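Probable acetyltransferases (Chromobacterium violaceum, PDB 3PZJ) probably transfers an acetyl group from acetyl-CoA to an amine, perhaps a protein N-terminus, as a member of the GNAT family of acetyltransferases. Local coordinates at residues 73-76 with 77-81; 43-46 with 47-50. All coordinates share one frame; numbering follows the deposited sequence.

Interaction 1: 73-76 with 77-81; sequences EDED and AFITW
Asp76 O is gripped twice by Thr80: the backbone N reaches it at 2.9 Å and the hydroxyl OG1 donates to it at 2.8 Å, the two donors coming from opposite faces of the carbonyl plane. The hydroxyl gets there because OG1 lies beside its own backbone N and anti to the carbonyl carbon (chi1 -63°), turned back over the preceding turn. Two residues before Asp76, Asp74 is the N-cap of helix 75-87. Its OD1, met nearly head-on, accepts from Ala77 N at 2.9 Å and also lies against the Ala77 methyl, OD1 to CB 3.5 Å. This bond satisfies a first-turn N-H, and the carboxylate's negative charge would suit the positive end of the helix dipole. The main-chain pattern starts with Phe78 N to Asp74 O at 3.3 Å and tightens with Ile79 N to Glu75 O at 2.9 Å; CG1 of Ile79 runs beside the same Glu75 oxygen. Glu73 and Asp76 lie exposed at the surface, whereas Phe78 is buried. Its ring meets Phe72 edge-to-face and packs on Leu53 and Phe54 of helix 46-58 and on Phe107 of strand 106-114, joining the start of helix 75-87 to both elements.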
ATOM      1  N   GLU A  73      22.306  12.973  11.093  1.00 35.96           N
ATOM      2  CA  GLU A  73      23.339  13.942  11.453  1.00 39.44           C
ATOM      3  C   GLU A  73      23.982  13.608  12.805  1.00 38.70           C
ATOM      4  O   GLU A  73      25.042  14.130  13.097  1.00 39.74           O
ATOM      5  CB  GLU A  73      22.778  15.374  11.503  1.00 41.41           C
ATOM      6  CG  GLU A  73      22.098  15.726  12.821  1.00 44.82           C
ATOM      7  CD  GLU A  73      21.297  17.035  12.765  1.00 52.70           C
ATOM      8  OE1 GLU A  73      20.040  17.012  13.016  1.00 54.87           O
ATOM      9  OE2 GLU A  73      21.921  18.081  12.442  1.00 58.05           O
ATOM     10  N   ASP A  74      23.269  12.866  13.658  1.00 35.76           N
ATOM     11  CA  ASP A  74      23.777  12.420  14.949  1.00 36.67           C
ATOM     12  C   ASP A  74      22.874  11.349  15.550  1.00 34.15           C
ATOM     13  O   ASP A  74      21.816  11.076  15.054  1.00 30.73           O
ATOM     14  CB  ASP A  74      23.932  13.605  15.950  1.00 37.24           C
ATOM     15  CG  ASP A  74      22.625  14.361  16.191  1.00 38.94           C
ATOM     16  OD1 ASP A  74      21.486  13.791  16.109  1.00 32.20           O
ATOM     17  OD2 ASP A  74      22.749  15.555  16.506  1.00 38.46           O
ATOM     18  N   GLU A  75      23.308  10.780  16.659  1.00 34.16           N
ATOM     19  CA  GLU A  75      22.555   9.777  17.376  1.00 34.41           C
ATOM     20  C   GLU A  75      21.115  10.126  17.684  1.00 32.43           C
ATOM     21  O   GLU A  75      20.219   9.284  17.495  1.00 30.83           O
ATOM     22  CB  GLU A  75      23.197   9.494  18.723  1.00 36.35           C
ATOM     23  CG  GLU A  75      23.248   8.091  19.024  1.00 40.40           C
ATOM     24  CD  GLU A  75      24.249   7.850  20.126  1.00 45.73           C
ATOM     25  OE1 GLU A  75      23.909   8.195  21.261  1.00 48.53           O
ATOM     26  OE2 GLU A  75      25.347   7.336  19.835  1.00 45.87           O
ATOM     27  N   ASP A  76      20.898  11.327  18.178  1.00 30.64           N
ATOM     28  CA  ASP A  76      19.541  11.720  18.514  1.00 29.34           C
ATOM     29  C   ASP A  76      18.642  11.711  17.295  1.00 28.48           C
ATOM     30  O   ASP A  76      17.403  11.397  17.389  1.00 27.26           O
ATOM     31  CB  ASP A  76      19.462  13.099  19.196  1.00 30.47           C
ATOM     32  CG  ASP A  76      20.053  13.093  20.621  1.00 33.67           C
ATOM     33  OD1 ASP A  76      20.575  12.043  21.053  1.00 32.01           O
ATOM     34  OD2 ASP A  76      19.977  14.143  21.297  1.00 37.57           O
ATOM     35  N   ALA A  77      19.188  12.096  16.153  1.00 27.08           N
ATOM     36  CA  ALA A  77      18.330  12.138  14.932  1.00 27.45           C
ATOM     37  C   ALA A  77      17.916  10.736  14.562  1.00 25.04           C
ATOM     38  O   ALA A  77      16.765  10.478  14.153  1.00 26.56           O
ATOM     39  CB  ALA A  77      19.023  12.818  13.774  1.00 27.08           C
ATOM     40  N   PHE A  78      18.833   9.809  14.750  1.00 25.75           N
ATOM     41  CA  PHE A  78      18.595   8.421  14.388  1.00 24.77           C
ATOM     42  C   PHE A  78      17.631   7.722  15.356  1.00 25.90           C
ATOM     43  O   PHE A  78      16.740   6.995  14.944  1.00 26.09           O
ATOM     44  CB  PHE A  78      19.874   7.648  14.212  1.00 27.37           C
ATOM     45  CG  PHE A  78      19.668   6.228  13.912  1.00 26.00           C
ATOM     46  CD1 PHE A  78      19.228   5.837  12.678  1.00 28.98           C
ATOM     47  CD2 PHE A  78      19.910   5.259  14.879  1.00 26.25           C
ATOM     48  CE1 PHE A  78      18.986   4.494  12.397  1.00 28.90           C
ATOM     49  CE2 PHE A  78      19.674   3.942  14.620  1.00 27.65           C
ATOM     50  CZ  PHE A  78      19.244   3.555  13.313  1.00 26.10           C
ATOM     51  N   ILE A  79      17.757   8.029  16.621  1.00 24.19           N
ATOM     52  CA  ILE A  79      16.864   7.504  17.623  1.00 23.89           C
ATOM     53  C   ILE A  79      15.484   8.066  17.409  1.00 23.55           C
ATOM     54  O   ILE A  79      14.493   7.346  17.487  1.00 24.10           O
ATOM     55  CB  ILE A  79      17.402   7.807  18.996  1.00 25.51           C
ATOM     56  CG1 ILE A  79      18.588   6.870  19.248  1.00 30.55           C
ATOM     57  CG2 ILE A  79      16.355   7.611  20.089  1.00 28.92           C
ATOM     58  CD1 ILE A  79      19.239   7.115  20.489  1.00 37.82           C
ATOM     59  N   THR A  80      15.412   9.322  17.037  1.00 23.82           N
ATOM     60  CA  THR A  80      14.130   9.958  16.771  1.00 23.77           C
ATOM     61  C   THR A  80      13.411   9.258  15.594  1.00 23.01           C
ATOM     62  O   THR A  80      12.262   8.823  15.739  1.00 22.27           O
ATOM     63  CB  THR A  80      14.244  11.455  16.479  1.00 23.20           C
ATOM     64  OG1 THR A  80      14.764  12.151  17.631  1.00 25.72           O
ATOM     65  CG2 THR A  80      12.877  12.035  16.150  1.00 25.52           C
ATOM     66  N   TRP A  81      14.138   9.070  14.488  1.00 22.83           N
ATOM     67  CA  TRP A  81      13.646   8.309  13.309  1.00 23.63           C
ATOM     68  C   TRP A  81      13.181   6.924  13.684  1.00 22.83           C
ATOM     69  O   TRP A  81      12.095   6.476  13.273  1.00 23.00           O
ATOM     70  CB  TRP A  81      14.715   8.268  12.168  1.00 23.33           C
ATOM     71  CG  TRP A  81      14.250   7.469  11.056  1.00 25.96           C
ATOM     72  CD1 TRP A  81      13.343   7.819  10.089  1.00 26.44           C
ATOM     73  CD2 TRP A  81      14.585   6.139  10.821  1.00 26.44           C
ATOM     74  NE1 TRP A  81      13.148   6.762   9.232  1.00 25.21           N
ATOM     75  CE2 TRP A  81      13.867   5.712   9.684  1.00 26.85           C
ATOM     76  CE3 TRP A  81      15.416   5.232  11.480  1.00 31.59           C
ATOM     77  CZ2 TRP A  81      14.008   4.449   9.155  1.00 31.10           C
ATOM     78  CZ3 TRP A  81      15.527   3.952  10.968  1.00 34.27           C
ATOM     79  CH2 TRP A  81      14.820   3.578   9.804  1.00 31.73           C
TER

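Interaction 2: 43-46 with 47-50; sequences PLDA and PRHG
With CG of Asp45 anti to its own N (chi1 -179°) and CG of His49 beside its backbone N (chi1 -78°), the aspartate leans over Arg48 while the imidazole swings back so that its edge meets the chain entering the helix. This is the N-terminal end of helix 46-58, with Asp45 at the N-cap, where strand 39-43 of the GNAT fold passes into the helix. Asp45 O takes a straight bond from His49 N, 3.0 Å at 171°, and a weak one from Arg48 N; Gly50 N adds another weak bond to Ala46 O. Pro47, in the first turn, has no N-H to offer, and its ring CD lies 3.4 Å from OD1 of Asp45. The side chains of Asp45 and Arg48 cross at about a right angle, CG of Asp45 lying 3.6 Å from CB of Arg48. Further out, OD2 of Asp45 and NH1 of Arg48 remain 4.2 Å apart, too far for a salt bridge, though their opposite charges probably attract. Arg48 bends at chi3, and CE1 of His49 lies against one face of its guanidinium, offset toward the rim. Leu44 and His49 both touch Val95 of strand 92-98, and Leu44 and Ala46 rest on Leu82 of helix 75-87. The imidazole presents its edge to the backbone linking Leu44 and Asp45, with CD2 of His49 3.1 Å from Asp45 N.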
ATOM      1  N   PRO A  43      13.341  -7.883  19.340  1.00 28.58           N
ATOM      2  CA  PRO A  43      12.494  -6.725  19.176  1.00 28.38           C
ATOM      3  C   PRO A  43      13.216  -5.451  19.433  1.00 27.56           C
ATOM      4  O   PRO A  43      13.862  -5.289  20.487  1.00 23.44           O
ATOM      5  CB  PRO A  43      11.387  -6.957  20.168  1.00 29.19           C
ATOM      6  CG  PRO A  43      11.364  -8.486  20.371  1.00 31.17           C
ATOM      7  CD  PRO A  43      12.739  -8.911  20.223  1.00 30.78           C
ATOM      8  N   LEU A  44      13.071  -4.490  18.528  1.00 27.04           N
ATOM      9  CA  LEU A  44      13.931  -3.368  18.593  1.00 28.39           C
ATOM     10  C   LEU A  44      13.406  -2.496  19.733  1.00 30.65           C
ATOM     11  O   LEU A  44      12.215  -2.302  19.905  1.00 30.15           O
ATOM     12  CB  LEU A  44      14.011  -2.631  17.217  1.00 28.90           C
ATOM     13  CG  LEU A  44      15.064  -1.523  17.173  1.00 30.21           C
ATOM     14  CD1 LEU A  44      15.764  -1.432  15.792  1.00 31.86           C
ATOM     15  CD2 LEU A  44      14.333  -0.328  17.484  1.00 32.15           C
ATOM     16  N   ASP A  45      14.323  -1.933  20.472  1.00 30.34           N
ATOM     17  CA  ASP A  45      13.995  -1.045  21.574  1.00 34.12           C
ATOM     18  C   ASP A  45      14.662   0.295  21.204  1.00 33.48           C
ATOM     19  O   ASP A  45      15.783   0.486  21.451  1.00 35.38           O
ATOM     20  CB  ASP A  45      14.509  -1.680  22.855  1.00 33.83           C
ATOM     21  CG  ASP A  45      14.214  -0.868  24.085  1.00 37.31           C
ATOM     22  OD1 ASP A  45      13.927   0.336  23.996  1.00 37.53           O
ATOM     23  OD2 ASP A  45      14.368  -1.425  25.146  1.00 40.21           O
ATOM     24  N   ALA A  46      13.948   1.137  20.481  1.00 36.67           N
ATOM     25  CA  ALA A  46      14.567   2.267  19.720  1.00 36.44           C
ATOM     26  C   ALA A  46      15.567   3.056  20.568  1.00 37.10           C
ATOM     27  O   ALA A  46      16.733   3.231  20.174  1.00 35.77           O
ATOM     28  CB  ALA A  46      13.468   3.208  19.108  1.00 37.09           C
ATOM     29  N   PRO A  47      15.146   3.465  21.756  1.00 39.04           N
ATOM     30  CA  PRO A  47      16.086   4.208  22.608  1.00 40.75           C
ATOM     31  C   PRO A  47      17.230   3.385  23.261  1.00 41.44           C
ATOM     32  O   PRO A  47      18.238   4.004  23.699  1.00 42.53           O
ATOM     33  CB  PRO A  47      15.179   4.840  23.679  1.00 42.24           C
ATOM     34  CG  PRO A  47      13.785   4.424  23.373  1.00 42.65           C
ATOM     35  CD  PRO A  47      13.829   3.300  22.390  1.00 40.83           C
ATOM     36  N   ARG A  48      17.064   2.067  23.404  1.00 39.29           N
ATOM     37  CA  ARG A  48      18.175   1.233  23.973  1.00 40.45           C
ATOM     38  C   ARG A  48      19.205   0.818  22.886  1.00 38.15           C
ATOM     39  O   ARG A  48      20.411   0.927  23.093  1.00 39.14           O
ATOM     40  CB  ARG A  48      17.675  -0.049  24.598  1.00 40.92           C
ATOM     41  CG  ARG A  48      18.857  -1.069  24.841  1.00 45.78           C
ATOM     42  CD  ARG A  48      18.476  -2.241  25.762  1.00 52.50           C
ATOM     43  NE  ARG A  48      19.122  -3.479  25.272  1.00 56.76           N
ATOM     44  CZ  ARG A  48      18.490  -4.523  24.730  1.00 60.67           C
ATOM     45  NH1 ARG A  48      17.154  -4.524  24.607  1.00 61.01           N
ATOM     46  NH2 ARG A  48      19.198  -5.579  24.307  1.00 62.38           N
ATOM     47  N   HIS A  49      18.708   0.257  21.783  1.00 35.91           N
ATOM     48  CA  HIS A  49      19.522  -0.324  20.699  1.00 33.48           C
ATOM     49  C   HIS A  49      20.054   0.770  19.779  1.00 31.98           C
ATOM     50  O   HIS A  49      21.018   0.551  19.015  1.00 30.30           O
ATOM     51  CB  HIS A  49      18.639  -1.207  19.797  1.00 32.59           C
ATOM     52  CG  HIS A  49      18.318  -2.552  20.360  1.00 32.69           C
ATOM     53  ND1 HIS A  49      19.294  -3.441  20.776  1.00 37.35           N
ATOM     54  CD2 HIS A  49      17.134  -3.179  20.541  1.00 29.17           C
ATOM     55  CE1 HIS A  49      18.709  -4.548  21.211  1.00 39.69           C
ATOM     56  NE2 HIS A  49      17.400  -4.400  21.111  1.00 37.46           N
ATOM     57  N   GLY A  50      19.418   1.929  19.866  1.00 28.77           N
ATOM     58  CA  GLY A  50      19.649   3.094  19.020  1.00 29.01           C
ATOM     59  C   GLY A  50      21.102   3.511  18.785  1.00 29.50           C
ATOM     60  O   GLY A  50      21.509   3.671  17.640  1.00 26.55           O
TER

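How the interactions relate
Both interactions are helix starts with an aspartate at the N-cap, on successive helices of the same GNAT domain. Interaction 1 is a surface contact in which the cap carboxylate bonds a backbone N-H and a threonine hydroxyl bonds the carbonyl four residues back. Interaction 2 is partly buried, follows a strand after a two-residue link, and relies on backbone bonds, a proline and the edge of an imidazole, its carboxylate making no such capping bond. The two touch where the helices pack: Phe78 CE2 lies 3.5 Å from Gly50 O and Ile79 CG1 3.9 Å from Gly50 CA. Apolar side chains of 77-81 thus meet the backbone of 47-50.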